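Local coordinates for protein calmodulin, putative (Entamoeba histolytica, PDB 4OCI) that binds calcium ions, as expected of an EF-hand protein, and is involved in initiating phagocytosis of human erythrocytes by the parasite, at residues L8-F12 against M57-F62; L23-E29 against I44-Y48; L35-M39 against L69-N75; G92-I97 against E126-V132. All blocks are in the same frame, centred on the assembly; numbering follows the deposited sequence.

Contact 1 of 4, residues L8-F12 against M57-F62; sequences LKESF and MSYELF. With NA (sodium ion), chain C.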
loop_
_atom_site.group_PDB
_atom_site.type_symbol
_atom_site.label_atom_id
_atom_site.label_comp_id
_atom_site.label_asym_id
_atom_site.label_seq_id
_atom_site.Cartn_x
_atom_site.Cartn_y
_atom_site.Cartn_z
ATOM N N LEU A 8 -10.938 8.397 -20.182
ATOM C CA LEU A 8 -10.647 8.226 -18.691
ATOM C C LEU A 8 -10.027 9.460 -18.056
ATOM O O LEU A 8 -9.860 9.548 -16.823
ATOM C CB LEU A 8 -9.647 7.082 -18.450
ATOM C CG LEU A 8 -10.241 5.703 -18.266
ATOM C CD1 LEU A 8 -9.116 4.761 -18.142
ATOM C CD2 LEU A 8 -11.059 5.744 -17.003
ATOM N N LYS A 9 -9.573 10.359 -18.891
ATOM C CA LYS A 9 -8.942 11.547 -18.388
ATOM C C LYS A 9 -9.893 12.402 -17.532
ATOM O O LYS A 9 -9.512 12.919 -16.499
ATOM C CB LYS A 9 -8.367 12.295 -19.575
ATOM C CG LYS A 9 -7.247 13.206 -19.257
ATOM C CD LYS A 9 -6.674 13.808 -20.539
ATOM C CE LYS A 9 -5.277 13.377 -20.852
ATOM N NZ LYS A 9 -4.891 13.909 -22.187
ATOM N N GLU A 10 -11.153 12.466 -17.924
ATOM C CA GLU A 10 -12.120 13.206 -17.113
ATOM C C GLU A 10 -12.254 12.651 -15.701
ATOM O O GLU A 10 -12.302 13.387 -14.733
ATOM C CB GLU A 10 -13.487 13.149 -17.767
ATOM C CG GLU A 10 -14.123 14.458 -17.847
ATOM C CD GLU A 10 -14.909 14.668 -19.177
ATOM O OE1 GLU A 10 -15.486 15.784 -19.376
ATOM O OE2 GLU A 10 -14.942 13.723 -20.020
ATOM N N SER A 11 -12.228 11.335 -15.597
ATOM C CA SER A 11 -12.354 10.659 -14.308
ATOM C C SER A 11 -11.098 10.812 -13.477
ATOM O O SER A 11 -11.151 11.030 -12.281
ATOM C CB SER A 11 -12.636 9.157 -14.544
ATOM O OG SER A 11 -13.974 9.015 -14.999
ATOM N N PHE A 12 -9.940 10.639 -14.085
ATOM C CA PHE A 12 -8.717 10.898 -13.391
ATOM C C PHE A 12 -8.752 12.296 -12.718
ATOM O O PHE A 12 -8.402 12.457 -11.518
ATOM C CB PHE A 12 -7.540 10.779 -14.448
ATOM C CG PHE A 12 -6.188 11.155 -13.895
ATOM C CD1 PHE A 12 -5.306 10.174 -13.423
ATOM C CD2 PHE A 12 -5.771 12.482 -13.889
ATOM C CE1 PHE A 12 -4.045 10.519 -12.901
ATOM C CE2 PHE A 12 -4.525 12.859 -13.388
ATOM C CZ PHE A 12 -3.668 11.850 -12.856
HETATM N N MSE A 57 0.954 10.234 -8.930
HETATM C CA MSE A 57 0.785 9.469 -10.118
HETATM C C MSE A 57 0.169 10.330 -11.238
HETATM O O MSE A 57 -0.876 10.874 -11.045
HETATM C CB MSE A 57 -0.098 8.246 -9.810
HETATM C CG MSE A 57 -0.184 7.370 -11.068
HETATM SE SE MSE A 57 -1.387 5.976 -10.696
HETATM C CE MSE A 57 0.145 4.757 -10.249
ATOM N N SER A 58 0.834 10.459 -12.375
ATOM C CA SER A 58 0.371 11.308 -13.490
ATOM C C SER A 58 -0.648 10.527 -14.290
ATOM O O SER A 58 -0.874 9.335 -14.030
ATOM C CB SER A 58 1.580 11.650 -14.390
ATOM O OG SER A 58 1.935 10.452 -15.067
ATOM N N TYR A 59 -1.381 11.200 -15.183
ATOM C CA TYR A 59 -2.368 10.513 -15.996
ATOM C C TYR A 59 -1.773 9.377 -16.824
ATOM O O TYR A 59 -2.391 8.325 -17.007
ATOM C CB TYR A 59 -3.033 11.535 -16.963
ATOM C CG TYR A 59 -4.005 10.833 -17.836
ATOM C CD1 TYR A 59 -5.187 10.282 -17.298
ATOM C CD2 TYR A 59 -3.704 10.630 -19.161
ATOM C CE1 TYR A 59 -6.052 9.574 -18.062
ATOM C CE2 TYR A 59 -4.587 9.921 -19.979
ATOM C CZ TYR A 59 -5.739 9.399 -19.412
ATOM O OH TYR A 59 -6.597 8.725 -20.248
ATOM N N GLU A 60 -0.611 9.608 -17.450
ATOM C CA GLU A 60 -0.097 8.500 -18.283
ATOM C C GLU A 60 0.451 7.279 -17.498
ATOM O O GLU A 60 0.241 6.158 -17.952
ATOM C CB GLU A 60 0.910 8.968 -19.365
ATOM C CG GLU A 60 0.179 9.693 -20.556
ATOM C CD GLU A 60 -0.703 8.719 -21.489
ATOM O OE1 GLU A 60 -0.573 7.419 -21.451
ATOM O OE2 GLU A 60 -1.538 9.266 -22.282
ATOM N N LEU A 61 1.065 7.480 -16.320
ATOM C CA LEU A 61 1.420 6.348 -15.446
ATOM C C LEU A 61 0.123 5.620 -15.034
ATOM O O LEU A 61 0.111 4.409 -14.947
ATOM C CB LEU A 61 2.117 6.858 -14.173
ATOM C CG LEU A 61 3.582 7.280 -14.465
ATOM C CD1 LEU A 61 4.285 8.198 -13.374
ATOM C CD2 LEU A 61 4.371 5.969 -14.750
ATOM N N PHE A 62 -0.936 6.378 -14.720
ATOM C CA PHE A 62 -2.262 5.828 -14.357
ATOM C C PHE A 62 -2.874 4.926 -15.405
ATOM O O PHE A 62 -3.317 3.820 -15.092
ATOM C CB PHE A 62 -3.283 6.956 -14.031
ATOM C CG PHE A 62 -4.680 6.410 -13.846
ATOM C CD1 PHE A 62 -5.017 5.720 -12.676
ATOM C CD2 PHE A 62 -5.602 6.473 -14.882
ATOM C CE1 PHE A 62 -6.276 5.135 -12.518
ATOM C CE2 PHE A 62 -6.879 5.909 -14.732
ATOM C CZ PHE A 62 -7.187 5.224 -13.562
HETATM NA NA NA C . -0.245 5.017 -20.182
#
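Phe12 and Tyr59 meet as a T-shaped pair, the edge of the tyrosine directed at the face of the phenylalanine, with centroids 5.4 Å apart and planes at 85°. The same phenylalanine ring also receives Tyr59 CA, a CH-pi contact 3.8 Å from the ring centroid, and presents its own edge to Met57 O, which lies 3.5 Å from Phe12 CZ. Phe12 therefore fits against both the backbone and the ring at the start of helix 59-71. Beside it, Phe12 CE1 packs on Phe62 CB at 3.8 Å, the two rings meeting obliquely, and the three aromatics form one cluster.

Lys9 lies over a face of Tyr59, its CG 4.0 Å from the ring centroid and nearly on the ring normal. With CG anti to the backbone N (chi1 -156°) and a bend at chi3, the lysine keeps CE on the ring as well, 3.6 Å from Tyr59 CD2. Leu8 CD1 reaches the Phe62 ring. Ser58 starts the helix as N-cap, its OG accepting a weak bond from Leu61 N. Two residues after Ser58, within the same first turn, Glu60 binds a sodium ion through its O and OE1, and Thr63 and Ser64 complete the protein ligands. The cluster thus joins the first turns of helices 9-15 and 59-71, while Phe62 continues onto Phe28, Leu31 and Val32 of helix 25-34.

Contact 2 of 4, residues L23-E29 against I44-Y48; sequences LTLNEFE and IASTY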
loop_
_atom_site.group_PDB
_atom_site.type_symbol
_atom_site.label_atom_id
_atom_site.label_comp_id
_atom_site.label_asym_id
_atom_site.label_seq_id
_atom_site.Cartn_x
_atom_site.Cartn_y
_atom_site.Cartn_z
ATOM N N LEU A 23 -2.399 11.948 -8.864
ATOM C CA LEU A 23 -3.160 11.305 -7.813
ATOM C C LEU A 23 -2.324 10.949 -6.603
ATOM O O LEU A 23 -1.164 10.497 -6.776
ATOM C CB LEU A 23 -3.800 10.008 -8.375
ATOM C CG LEU A 23 -4.743 10.188 -9.548
ATOM C CD1 LEU A 23 -5.290 8.830 -9.864
ATOM C CD2 LEU A 23 -5.871 11.188 -9.126
ATOM N N THR A 24 -2.883 11.168 -5.403
ATOM C CA THR A 24 -2.326 10.567 -4.167
ATOM C C THR A 24 -2.579 9.055 -4.160
ATOM O O THR A 24 -3.291 8.553 -5.003
ATOM C CB THR A 24 -2.920 11.126 -2.921
ATOM O OG1 THR A 24 -4.310 10.810 -2.900
ATOM C CG2 THR A 24 -2.721 12.656 -2.831
ATOM N N LEU A 25 -2.010 8.322 -3.187
ATOM C CA LEU A 25 -2.269 6.898 -3.062
ATOM C C LEU A 25 -3.733 6.636 -2.792
ATOM O O LEU A 25 -4.328 5.818 -3.481
ATOM C CB LEU A 25 -1.445 6.370 -1.861
ATOM C CG LEU A 25 -1.760 4.928 -1.480
ATOM C CD1 LEU A 25 -1.478 3.952 -2.577
ATOM C CD2 LEU A 25 -0.854 4.697 -0.189
ATOM N N ASN A 26 -4.363 7.339 -1.859
ATOM C CA ASN A 26 -5.815 7.065 -1.636
ATOM C C ASN A 26 -6.723 7.374 -2.823
ATOM O O ASN A 26 -7.664 6.623 -3.068
ATOM C CB ASN A 26 -6.352 7.829 -0.434
ATOM C CG ASN A 26 -5.964 7.159 0.842
ATOM O OD1 ASN A 26 -5.722 5.921 0.887
ATOM N ND2 ASN A 26 -5.849 7.955 1.899
ATOM N N GLU A 27 -6.417 8.432 -3.594
ATOM C CA GLU A 27 -7.166 8.737 -4.816
ATOM C C GLU A 27 -6.984 7.682 -5.884
ATOM O O GLU A 27 -7.955 7.340 -6.567
ATOM C CB GLU A 27 -6.780 10.104 -5.408
ATOM C CG GLU A 27 -7.236 11.270 -4.462
ATOM C CD GLU A 27 -6.542 12.618 -4.747
ATOM O OE1 GLU A 27 -5.542 12.630 -5.530
ATOM O OE2 GLU A 27 -6.993 13.683 -4.159
ATOM N N PHE A 28 -5.778 7.172 -6.042
ATOM C CA PHE A 28 -5.522 6.061 -6.964
ATOM C C PHE A 28 -6.296 4.811 -6.604
ATOM O O PHE A 28 -6.950 4.206 -7.464
ATOM C CB PHE A 28 -4.054 5.749 -7.007
ATOM C CG PHE A 28 -3.690 4.555 -7.879
ATOM C CD1 PHE A 28 -3.894 4.593 -9.237
ATOM C CD2 PHE A 28 -3.119 3.397 -7.329
ATOM C CE1 PHE A 28 -3.512 3.487 -10.082
ATOM C CE2 PHE A 28 -2.764 2.315 -8.169
ATOM C CZ PHE A 28 -2.966 2.358 -9.511
ATOM N N GLU A 29 -6.252 4.446 -5.313
ATOM C CA GLU A 29 -6.948 3.241 -4.868
ATOM C C GLU A 29 -8.474 3.408 -5.058
ATOM O O GLU A 29 -9.187 2.501 -5.546
ATOM C CB GLU A 29 -6.647 2.923 -3.374
ATOM C CG GLU A 29 -7.319 1.578 -3.024
ATOM C CD GLU A 29 -7.490 1.268 -1.496
ATOM O OE1 GLU A 29 -6.936 2.030 -0.612
ATOM O OE2 GLU A 29 -8.207 0.238 -1.220
ATOM N N ILE A 44 -2.637 -2.953 -4.853
ATOM C CA ILE A 44 -2.902 -1.614 -5.477
ATOM C C ILE A 44 -1.814 -0.618 -5.024
ATOM O O ILE A 44 -1.259 0.098 -5.837
ATOM C CB ILE A 44 -4.340 -1.079 -5.046
ATOM C CG1 ILE A 44 -5.391 -2.046 -5.677
ATOM C CG2 ILE A 44 -4.582 0.381 -5.629
ATOM C CD1 ILE A 44 -6.912 -1.752 -5.335
ATOM N N ALA A 45 -1.497 -0.590 -3.734
ATOM C CA ALA A 45 -0.528 0.338 -3.147
ATOM C C ALA A 45 0.869 0.049 -3.636
ATOM O O ALA A 45 1.664 0.963 -3.884
ATOM C CB ALA A 45 -0.605 0.305 -1.550
ATOM N N SER A 46 1.168 -1.228 -3.801
ATOM C CA SER A 46 2.430 -1.643 -4.338
ATOM C C SER A 46 2.618 -1.158 -5.798
ATOM O O SER A 46 3.673 -0.737 -6.174
ATOM C CB SER A 46 2.463 -3.171 -4.307
ATOM O OG SER A 46 3.695 -3.592 -4.762
ATOM N N THR A 47 1.585 -1.262 -6.637
ATOM C CA THR A 47 1.641 -0.718 -8.008
ATOM C C THR A 47 1.846 0.790 -7.954
ATOM O O THR A 47 2.647 1.340 -8.690
ATOM C CB THR A 47 0.292 -1.038 -8.750
ATOM O OG1 THR A 47 0.104 -2.463 -8.721
ATOM C CG2 THR A 47 0.238 -0.499 -10.221
ATOM N N TYR A 48 1.117 1.458 -7.061
ATOM C CA TYR A 48 1.317 2.920 -6.898
ATOM C C TYR A 48 2.796 3.229 -6.531
ATOM O O TYR A 48 3.414 4.145 -7.096
ATOM C CB TYR A 48 0.343 3.441 -5.823
ATOM C CG TYR A 48 0.419 4.940 -5.676
ATOM C CD1 TYR A 48 -0.394 5.766 -6.423
ATOM C CD2 TYR A 48 1.393 5.558 -4.808
ATOM C CE1 TYR A 48 -0.308 7.209 -6.295
ATOM C CE2 TYR A 48 1.499 6.969 -4.683
ATOM C CZ TYR A 48 0.623 7.781 -5.412
ATOM O OH TYR A 48 0.719 9.158 -5.282
#
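Tyr48 reaches across to the start of helix 25-34 and donates a hydrogen bond from its hydroxyl to Leu23 O, 2.8 Å from OH, in the carbonyl plane and on a lone pair. The torsions bring it there: CG lies anti to the backbone N (chi1 -176°), which extends the ring away from its own helix, and one face then settles over the backbone of Leu25, whose CA stands 3.8 Å from the ring centroid. The ring is thus held at its tip by the hydrogen bond and on a face by a CH-pi contact.

Leu25 turns CD1 back toward the base of the tyrosine, 3.8 Å from Tyr48 CB, and touches Ala45 with the same methyl. Phe28 slides past Tyr48 in the opposite direction, its CB 3.7 Å from Tyr48 CD1, and the rings meet obliquely. Phe28 CE2, on one side of the ring, comes within 3.7 Å of Ile44 CG2, with Ile44 O at the ring edge. That same Ile44 branch carries the aliphatic part of Glu29, whose CG lies 4.0 Å from Ile44 CG2, while the carboxylate is held elsewhere by Arg33 and Thr41.

Thr24 and Glu27 form a capping box: Thr24 N donates to Glu27 OE1 (3.0 Å) and Glu27 N to Thr24 OG1 (3.3 Å). Glu27 OE2 also accepts from Gly17 N, tying the helix start to the calcium loop. Such packing is consistent with the core of a paired EF-hand lobe, with helix 41-50 probably the entering helix of the second hand.

Contact 3 of 4, residues L35-M39 against L69-N75; sequences LGVVM and LKTKSFN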
loop_
_atom_site.group_PDB
_atom_site.type_symbol
_atom_site.label_atom_id
_atom_site.label_comp_id
_atom_site.label_asym_id
_atom_site.label_seq_id
_atom_site.Cartn_x
_atom_site.Cartn_y
_atom_site.Cartn_z
ATOM N N LEU A 35 -13.604 2.031 -10.789
ATOM C CA LEU A 35 -13.536 1.478 -12.128
ATOM C C LEU A 35 -13.693 -0.029 -12.201
ATOM O O LEU A 35 -13.787 -0.569 -13.284
ATOM C CB LEU A 35 -12.220 1.922 -12.811
ATOM C CG LEU A 35 -12.096 3.420 -12.981
ATOM C CD1 LEU A 35 -10.713 3.849 -13.513
ATOM C CD2 LEU A 35 -13.229 3.966 -13.847
ATOM N N GLY A 36 -13.724 -0.730 -11.072
ATOM C CA GLY A 36 -14.159 -2.102 -11.064
ATOM C C GLY A 36 -13.114 -3.131 -10.627
ATOM O O GLY A 36 -13.450 -4.322 -10.471
ATOM N N VAL A 37 -11.889 -2.688 -10.370
ATOM C CA VAL A 37 -10.807 -3.593 -9.959
ATOM C C VAL A 37 -11.097 -4.207 -8.586
ATOM O O VAL A 37 -11.522 -3.502 -7.664
ATOM C CB VAL A 37 -9.412 -2.879 -10.022
ATOM C CG1 VAL A 37 -8.347 -3.699 -9.376
ATOM C CG2 VAL A 37 -9.036 -2.592 -11.509
ATOM N N VAL A 38 -10.965 -5.530 -8.516
ATOM C CA VAL A 38 -11.146 -6.322 -7.305
ATOM C C VAL A 38 -9.814 -6.926 -6.947
ATOM O O VAL A 38 -9.332 -7.837 -7.611
ATOM C CB VAL A 38 -12.184 -7.474 -7.472
ATOM C CG1 VAL A 38 -12.054 -8.438 -6.306
ATOM C CG2 VAL A 38 -13.591 -6.935 -7.460
HETATM N N MSE A 39 -9.198 -6.395 -5.892
HETATM C CA MSE A 39 -7.905 -6.891 -5.440
HETATM C C MSE A 39 -7.455 -6.242 -4.114
HETATM O O MSE A 39 -8.060 -5.291 -3.683
HETATM C CB MSE A 39 -6.839 -6.680 -6.556
HETATM C CG MSE A 39 -6.269 -5.328 -6.620
HETATM SE SE MSE A 39 -4.945 -5.054 -8.090
HETATM C CE MSE A 39 -3.768 -6.631 -8.125
ATOM N N LEU A 69 -3.333 -3.518 -13.856
ATOM C CA LEU A 69 -4.292 -3.965 -12.861
ATOM C C LEU A 69 -5.449 -4.733 -13.468
ATOM O O LEU A 69 -5.869 -5.751 -12.917
ATOM C CB LEU A 69 -4.788 -2.810 -11.957
ATOM C CG LEU A 69 -3.640 -2.169 -11.179
ATOM C CD1 LEU A 69 -4.085 -1.038 -10.214
ATOM C CD2 LEU A 69 -2.750 -3.209 -10.476
ATOM N N LYS A 70 -5.973 -4.267 -14.593
ATOM C CA LYS A 70 -7.158 -4.875 -15.211
ATOM C C LYS A 70 -6.924 -6.310 -15.649
ATOM O O LYS A 70 -7.842 -7.153 -15.514
ATOM C CB LYS A 70 -7.721 -4.058 -16.355
ATOM C CG LYS A 70 -8.776 -3.131 -15.933
ATOM C CD LYS A 70 -9.422 -2.509 -17.140
ATOM C CE LYS A 70 -8.411 -2.245 -18.254
ATOM N NZ LYS A 70 -9.010 -1.426 -19.360
ATOM N N THR A 71 -5.706 -6.598 -16.115
ATOM C CA THR A 71 -5.305 -7.948 -16.488
ATOM C C THR A 71 -5.073 -8.769 -15.252
ATOM O O THR A 71 -5.599 -9.875 -15.136
ATOM C CB THR A 71 -4.029 -7.979 -17.435
ATOM O OG1 THR A 71 -2.825 -7.704 -16.696
ATOM C CG2 THR A 71 -4.179 -6.957 -18.573
ATOM N N LYS A 72 -4.304 -8.216 -14.316
ATOM C CA LYS A 72 -3.972 -8.910 -13.052
ATOM C C LYS A 72 -5.157 -9.181 -12.078
ATOM O O LYS A 72 -4.937 -9.596 -10.926
ATOM C CB LYS A 72 -2.825 -8.194 -12.312
ATOM C CG LYS A 72 -1.470 -8.352 -12.985
ATOM C CD LYS A 72 -0.312 -8.092 -12.017
ATOM C CE LYS A 72 -0.195 -6.611 -11.622
ATOM N NZ LYS A 72 1.261 -6.175 -11.527
ATOM N N SER A 73 -6.400 -8.933 -12.482
ATOM C CA SER A 73 -7.491 -9.083 -11.501
ATOM C C SER A 73 -8.794 -9.294 -12.236
ATOM O O SER A 73 -8.803 -9.470 -13.466
ATOM C CB SER A 73 -7.593 -7.837 -10.657
ATOM O OG SER A 73 -7.994 -6.789 -11.512
ATOM N N PHE A 74 -9.893 -9.249 -11.503
ATOM C CA PHE A 74 -11.192 -9.343 -12.137
ATOM C C PHE A 74 -12.031 -8.220 -11.609
ATOM O O PHE A 74 -11.577 -7.491 -10.722
ATOM C CB PHE A 74 -11.878 -10.692 -11.845
ATOM C CG PHE A 74 -11.821 -11.123 -10.388
ATOM C CD1 PHE A 74 -12.842 -10.790 -9.518
ATOM C CD2 PHE A 74 -10.767 -11.924 -9.915
ATOM C CE1 PHE A 74 -12.801 -11.224 -8.163
ATOM C CE2 PHE A 74 -10.711 -12.336 -8.567
ATOM C CZ PHE A 74 -11.723 -11.995 -7.709
ATOM N N ASN A 75 -13.219 -8.063 -12.179
ATOM C CA ASN A 75 -14.259 -7.233 -11.589
ATOM C C ASN A 75 -15.401 -8.081 -11.066
ATOM O O ASN A 75 -15.483 -9.286 -11.315
ATOM C CB ASN A 75 -14.811 -6.134 -12.556
ATOM C CG ASN A 75 -15.511 -6.723 -13.789
ATOM O OD1 ASN A 75 -16.748 -6.850 -13.837
ATOM N ND2 ASN A 75 -14.693 -7.147 -14.777
#
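Ser73, whose OG lies 3.8 Å from Val37 CG1, donates a hydrogen bond from its OG to Leu69 O at 2.8 Å. The bond reaches back to the last turn of helix 59-71, with the donor tilted 34° from the carbonyl plane, and holds the chain where it leaves the helix. Across the contact, Val38 N donates to Phe74 O at 3.0 Å. The donor is nearly in line with C=O, but the N-H...O angle is 139°, so the bond is bent.

Next to it, Gly36 O takes a CA-H...O contact from Asn75 CA at 3.2 Å. Gly36 has positive phi and ends helix 25-34 in a Schellman motif, whereas Asn75 begins the next helix, its OD1 capping Glu78 N.

Apolar side chains pack beside these backbone contacts. Phe74 sets CG between its backbone N and carbonyl carbon (chi1 46°), which turns the ring back toward Val38 and brings CE1 to 3.4 Å from Val38 CG1. Met39, a selenomethionine, crosses Leu69 at about a right angle, its SE 3.7 Å from Leu69 CD2. Val37 CG2 rests more loosely on Leu69 CB.

With a single bent hydrogen bond between the segments, the linker after helix 25-34 is held against the exit of helix 59-71 mainly by van der Waals contact, and charged pairs play no part across the contact.

Contact 4 of 4, residues G92-I97 against E126-V132; sequences GFIPAI and EQGVVKV. With ACT (acetate ion), chain D.
The short antiparallel beta pair that joins the two loops of an EF-hand couple appears here as strand 93-95 against strand 129-131. At its centre Ile94 and Val130 form a hydrogen-bonded pair: Ile94 N donates to Val130 O at 3.0 Å, and Val130 N to Ile94 O at 2.6 Å. The ladder extends beyond both ends, with Val132 N bonded to Gly92 O and Ala96 N to Gly128 O, each at 2.9 Å.

Ile94 and Val130 share one face of the sheet. There Ile94 CG2 packs on Val132 CG2, while Val130 CG2 meets Ala96 CB at the start of helix 96-106; Leu99 touches both Ile94 and Val130. On the other face the ring of Phe93 crosses the Lys131 chain obliquely, Phe93 CE1 3.8 Å from Lys131 CB, and Phe93 CD1 touches Val129 CG2. The lysine amine goes on to a salt bridge with Asp133, and Glu126 pairs likewise with Arg100.

Lys131 N, which points out of the strand pair, donates to an oxygen of an acetate, probably from the crystallisation liquor, at 2.8 Å. At the opposite end one water accepts from Ile97 N and donates to both Glu126 O and Gly128 O, the latter at 2.8 Å.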
loop_
_atom_site.group_PDB
_atom_site.type_symbol
_atom_site.label_atom_id
_atom_site.label_comp_id
_atom_site.label_asym_id
_atom_site.label_seq_id
_atom_site.Cartn_x
_atom_site.Cartn_y
_atom_site.Cartn_z
ATOM N N GLY A 92 -28.049 -20.313 -4.075
ATOM C CA GLY A 92 -27.150 -19.590 -3.169
ATOM C C GLY A 92 -25.786 -20.235 -2.978
ATOM O O GLY A 92 -24.908 -19.623 -2.316
ATOM N N PHE A 93 -25.603 -21.468 -3.498
ATOM C CA PHE A 93 -24.381 -22.237 -3.271
ATOM C C PHE A 93 -23.823 -22.733 -4.557
ATOM O O PHE A 93 -24.590 -23.037 -5.515
ATOM C CB PHE A 93 -24.614 -23.482 -2.399
ATOM C CG PHE A 93 -25.149 -23.176 -1.010
ATOM C CD1 PHE A 93 -24.268 -23.122 0.079
ATOM C CD2 PHE A 93 -26.489 -22.909 -0.802
ATOM C CE1 PHE A 93 -24.711 -22.816 1.331
ATOM C CE2 PHE A 93 -26.972 -22.596 0.489
ATOM C CZ PHE A 93 -26.074 -22.571 1.564
ATOM N N ILE A 94 -22.494 -22.737 -4.589
ATOM C CA ILE A 94 -21.758 -23.435 -5.639
ATOM C C ILE A 94 -20.725 -24.427 -5.034
ATOM O O ILE A 94 -20.317 -24.249 -3.894
ATOM C CB ILE A 94 -21.157 -22.475 -6.700
ATOM C CG1 ILE A 94 -19.977 -21.626 -6.107
ATOM C CG2 ILE A 94 -22.275 -21.703 -7.350
ATOM C CD1 ILE A 94 -19.080 -21.072 -7.206
ATOM N N PRO A 95 -20.325 -25.479 -5.787
ATOM C CA PRO A 95 -19.161 -26.298 -5.352
ATOM C C PRO A 95 -17.872 -25.533 -5.222
ATOM O O PRO A 95 -17.600 -24.679 -6.055
ATOM C CB PRO A 95 -19.019 -27.344 -6.444
ATOM C CG PRO A 95 -20.316 -27.302 -7.227
ATOM C CD PRO A 95 -20.882 -25.911 -7.075
ATOM N N ALA A 96 -17.086 -25.848 -4.180
ATOM C CA ALA A 96 -15.884 -25.167 -3.916
ATOM C C ALA A 96 -14.935 -25.390 -5.085
ATOM O O ALA A 96 -14.125 -24.498 -5.442
ATOM C CB ALA A 96 -15.257 -25.702 -2.628
ATOM N N ILE A 97 -14.975 -26.581 -5.670
ATOM C CA ILE A 97 -14.042 -26.827 -6.744
ATOM C C ILE A 97 -14.369 -26.021 -7.987
ATOM O O ILE A 97 -13.444 -25.656 -8.760
ATOM C CB ILE A 97 -13.911 -28.336 -7.085
ATOM C CG1 ILE A 97 -12.566 -28.566 -7.884
ATOM C CG2 ILE A 97 -15.217 -28.898 -7.845
ATOM C CD1 ILE A 97 -12.567 -29.913 -8.455
ATOM N N GLU A 126 -12.676 -28.405 0.185
ATOM C CA GLU A 126 -12.457 -28.686 -1.239
ATOM C C GLU A 126 -13.510 -29.571 -1.915
ATOM O O GLU A 126 -13.797 -29.402 -3.085
ATOM C CB GLU A 126 -11.076 -29.365 -1.404
ATOM C CG GLU A 126 -10.401 -29.041 -2.743
ATOM C CD GLU A 126 -10.448 -27.533 -3.142
ATOM O OE1 GLU A 126 -9.928 -26.688 -2.357
ATOM O OE2 GLU A 126 -10.982 -27.235 -4.255
ATOM N N GLN A 127 -14.063 -30.520 -1.164
ATOM C CA GLN A 127 -15.155 -31.367 -1.645
ATOM C C GLN A 127 -16.575 -30.872 -1.314
ATOM O O GLN A 127 -17.566 -31.586 -1.524
ATOM C CB GLN A 127 -14.950 -32.796 -1.146
ATOM C CG GLN A 127 -13.674 -33.463 -1.739
ATOM C CD GLN A 127 -12.313 -33.071 -1.017
ATOM O OE1 GLN A 127 -12.297 -32.662 0.180
ATOM N NE2 GLN A 127 -11.171 -33.200 -1.757
ATOM N N GLY A 128 -16.690 -29.642 -0.819
ATOM C CA GLY A 128 -17.969 -29.164 -0.333
ATOM C C GLY A 128 -18.481 -28.006 -1.193
ATOM O O GLY A 128 -18.079 -27.872 -2.370
ATOM N N VAL A 129 -19.353 -27.194 -0.584
ATOM C CA VAL A 129 -20.004 -26.112 -1.270
ATOM C C VAL A 129 -19.577 -24.787 -0.647
ATOM O O VAL A 129 -19.053 -24.727 0.462
ATOM C CB VAL A 129 -21.569 -26.269 -1.289
ATOM C CG1 VAL A 129 -21.998 -27.625 -1.898
ATOM C CG2 VAL A 129 -22.228 -26.099 0.102
ATOM N N VAL A 130 -19.838 -23.708 -1.351
ATOM C CA VAL A 130 -19.555 -22.377 -0.807
ATOM C C VAL A 130 -20.813 -21.539 -0.914
ATOM O O VAL A 130 -21.493 -21.557 -1.973
ATOM C CB VAL A 130 -18.491 -21.686 -1.705
ATOM C CG1 VAL A 130 -18.132 -20.218 -1.167
ATOM C CG2 VAL A 130 -17.285 -22.554 -1.759
ATOM N N LYS A 131 -21.107 -20.776 0.158
ATOM C CA LYS A 131 -22.255 -19.892 0.147
ATOM C C LYS A 131 -21.806 -18.613 -0.590
ATOM O O LYS A 131 -20.946 -17.879 -0.108
ATOM C CB LYS A 131 -22.688 -19.570 1.576
ATOM C CG LYS A 131 -24.099 -19.021 1.609
ATOM C CD LYS A 131 -24.765 -19.121 3.051
ATOM C CE LYS A 131 -26.134 -18.393 3.142
ATOM N NZ LYS A 131 -26.017 -16.853 3.205
ATOM N N VAL A 132 -22.356 -18.359 -1.764
ATOM C CA VAL A 132 -21.850 -17.319 -2.676
ATOM C C VAL A 132 -21.924 -15.930 -2.029
ATOM O O VAL A 132 -20.943 -15.169 -2.111
ATOM C CB VAL A 132 -22.714 -17.304 -3.957
ATOM C CG1 VAL A 132 -22.489 -16.023 -4.738
ATOM C CG2 VAL A 132 -22.428 -18.593 -4.856
HETATM C C ACT D . -18.726 -20.021 2.977
HETATM O O ACT D . -19.442 -20.863 2.376
HETATM O OXT ACT D . -18.284 -20.389 4.109
HETATM C CH3 ACT D . -18.380 -18.677 2.390
HETATM O O HOH W 1 -16.379 -28.986 -4.280
#

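Contacts 1, 2 and 3 form one continuous body, and contact 2 is nested in the chain loop that contact 1 closes. A probable hydrogen bond joins contacts 1 and 2, Met57 O to Leu23 N at 2.9 Å, beside the calcium loop; the Phe12 side chain is about 7 Å from the calcium ion. Contact 3 shares helix 59-71 with contact 1 and reaches contact 2 through Leu69, whose CD1 lies 3.6 Å from Phe28 CZ. Contact 4 stands apart in the other EF-hand half, its nearest atoms about 11 Å from contact 3 and its centre 39 Å from that of contact 1.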